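Local coordinates for putative MCP-type signal transduction protein (Campylobacter jejuni subsp. jejuni serotype O:2, PDB 4WY9), which is the chemoreceptor Tlp1, whose periplasmic tandem-PAS domain probably recognises ligands indirectly, in signalling that steers chemotaxis, at residues Val105-Asp110 against Lys120-Ser125. Numbering follows the deposited sequence. Where two conformers were deposited one is given.
Sequences VMLYAD and KAIQAS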
loop_
_atom_site.group_PDB
_atom_site.type_symbol
_atom_site.label_atom_id
_atom_site.label_comp_id
_atom_site.label_asym_id
_atom_site.label_seq_id
_atom_site.Cartn_x
_atom_site.Cartn_y
_atom_site.Cartn_z
ATOM N N VAL A 105 -10.515 13.524 12.436
ATOM C CA VAL A 105 -9.588 12.473 12.051
ATOM C C VAL A 105 -8.562 12.296 13.168
ATOM O O VAL A 105 -7.852 13.239 13.523
ATOM C CB VAL A 105 -8.876 12.763 10.703
ATOM C CG1 VAL A 105 -7.861 11.660 10.427
ATOM C CG2 VAL A 105 -9.859 12.930 9.568
ATOM N N MET A 106 -8.514 11.107 13.749
ATOM C CA MET A 106 -7.471 10.734 14.682
ATOM C C MET A 106 -6.363 10.078 13.892
ATOM O O MET A 106 -6.546 8.952 13.411
ATOM C CB MET A 106 -7.996 9.788 15.739
ATOM C CG MET A 106 -9.200 10.354 16.504
ATOM S SD MET A 106 -10.072 9.139 17.542
ATOM C CE MET A 106 -8.994 9.052 18.916
ATOM N N LEU A 107 -5.232 10.765 13.734
ATOM C CA LEU A 107 -4.129 10.312 12.918
ATOM C C LEU A 107 -2.930 10.035 13.805
ATOM O O LEU A 107 -2.525 10.912 14.581
ATOM C CB LEU A 107 -3.775 11.357 11.859
ATOM C CG LEU A 107 -2.600 11.072 10.911
ATOM C CD1 LEU A 107 -2.847 9.821 10.066
ATOM C CD2 LEU A 107 -2.325 12.273 10.037
ATOM N N TYR A 108 -2.342 8.835 13.668
ATOM C CA TYR A 108 -1.208 8.422 14.468
ATOM C C TYR A 108 -0.002 8.061 13.610
ATOM O O TYR A 108 -0.164 7.439 12.556
ATOM C CB TYR A 108 -1.613 7.230 15.352
ATOM C CG TYR A 108 -2.638 7.615 16.389
ATOM C CD1 TYR A 108 -3.987 7.615 16.099
ATOM C CD2 TYR A 108 -2.248 7.998 17.676
ATOM C CE1 TYR A 108 -4.909 7.987 17.053
ATOM C CE2 TYR A 108 -3.164 8.379 18.609
ATOM C CZ TYR A 108 -4.507 8.365 18.289
ATOM O OH TYR A 108 -5.453 8.739 19.218
ATOM N N ALA A 109 1.184 8.449 14.060
ATOM C CA ALA A 109 2.449 8.068 13.493
ATOM C C ALA A 109 3.287 7.345 14.544
ATOM O O ALA A 109 2.955 7.337 15.726
ATOM C CB ALA A 109 3.213 9.293 12.995
ATOM N N ASP A 110 4.391 6.751 14.098
ATOM C CA ASP A 110 5.287 6.105 15.046
ATOM C C ASP A 110 5.923 7.152 15.957
ATOM O O ASP A 110 6.183 8.281 15.523
ATOM C CB ASP A 110 6.362 5.309 14.309
ATOM C CG ASP A 110 5.815 4.044 13.677
ATOM O OD1 ASP A 110 4.823 3.502 14.205
ATOM O OD2 ASP A 110 6.394 3.583 12.667
ATOM N N LYS A 120 1.923 7.828 18.263
ATOM C CA LYS A 120 1.506 9.092 18.853
ATOM C C LYS A 120 0.640 9.857 17.890
ATOM O O LYS A 120 0.800 9.751 16.669
ATOM C CB LYS A 120 2.725 9.970 19.193
ATOM C CG LYS A 120 3.642 10.184 17.992
ATOM C CD LYS A 120 4.441 11.489 18.132
ATOM C CE LYS A 120 5.554 11.589 17.099
ATOM N NZ LYS A 120 5.172 10.982 15.803
ATOM N N ALA A 121 -0.305 10.613 18.436
ATOM C CA ALA A 121 -1.180 11.438 17.601
ATOM C C ALA A 121 -0.360 12.569 16.977
ATOM O O ALA A 121 0.500 13.175 17.624
ATOM C CB ALA A 121 -2.330 12.007 18.398
ATOM N N ILE A 122 -0.643 12.832 15.701
ATOM C CA ILE A 122 -0.086 13.980 15.003
ATOM C C ILE A 122 -1.205 14.756 14.374
ATOM O O ILE A 122 -2.353 14.289 14.335
ATOM C CB ILE A 122 0.910 13.536 13.903
ATOM C CG1 ILE A 122 0.224 12.640 12.854
ATOM C CG2 ILE A 122 2.110 12.824 14.515
ATOM C CD1 ILE A 122 1.003 12.486 11.568
ATOM N N GLN A 123 -0.899 15.952 13.887
ATOM C CA GLN A 123 -1.938 16.804 13.332
ATOM C C GLN A 123 -2.612 16.140 12.140
ATOM O O GLN A 123 -1.946 15.812 11.159
ATOM C CB GLN A 123 -1.385 18.164 12.932
ATOM C CG GLN A 123 -2.422 19.100 12.340
ATOM C CD GLN A 123 -3.500 19.442 13.322
ATOM O OE1 GLN A 123 -3.227 20.013 14.376
ATOM N NE2 GLN A 123 -4.717 19.113 12.977
ATOM N N ALA A 124 -3.941 15.964 12.217
ATOM C CA ALA A 124 -4.706 15.412 11.109
ATOM C C ALA A 124 -4.911 16.383 9.986
ATOM O O ALA A 124 -4.907 17.597 10.191
ATOM C CB ALA A 124 -6.014 14.900 11.564
ATOM N N SER A 125 -5.116 15.854 8.794
ATOM C CA SER A 125 -5.238 16.633 7.613
ATOM C C SER A 125 -6.355 16.141 6.747
ATOM O O SER A 125 -6.710 14.963 6.790
ATOM C CB SER A 125 -3.896 16.523 6.794
ATOM O OG SER A 125 -4.068 16.648 5.490
HETATM O O HOH W 1 -4.797 13.243 15.023
#
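Ala109 and Lys120 form an antiparallel hydrogen-bonded pair in a beta hairpin of the first PDC sensor domain: Lys120 N reaches Ala109 O at 2.8 Å, and Ala109 N returns a bond to Lys120 O. Past the non-hydrogen-bonded pair Tyr108-Ala121, Ile122 N binds Leu107 O at 2.9 Å, nearly straight at 169°. Beyond that the strands part, and a water bridges the widened gap, accepting from Leu107 N and donating to Ile122 O. On one face the Tyr108 ring lies obliquely by the Ala121 backbone, its CE2 3.7 Å from Ala121 CB; Thr63 and Ile66 of helix 59-70 touch the same side chain. On the other face Leu107 CD2 meets Ile122 CD1 at 3.7 Å, the two side chains slanting across one another, while Ile122 CG2 touches Ala109 CB; Phe78 of neighbouring strand 78-83 contacts both Ala109 and Ile122. Farther along, in the loop, Ala124 CB rests 3.7 Å from Val105 CB, just before Ser125 OG caps the next helix through Glu127 N. At the other end the Lys120 chain bends at chi4 (35°), bringing NZ within 2.9 Å of Asp110 O, which it meets from above the carbonyl plane.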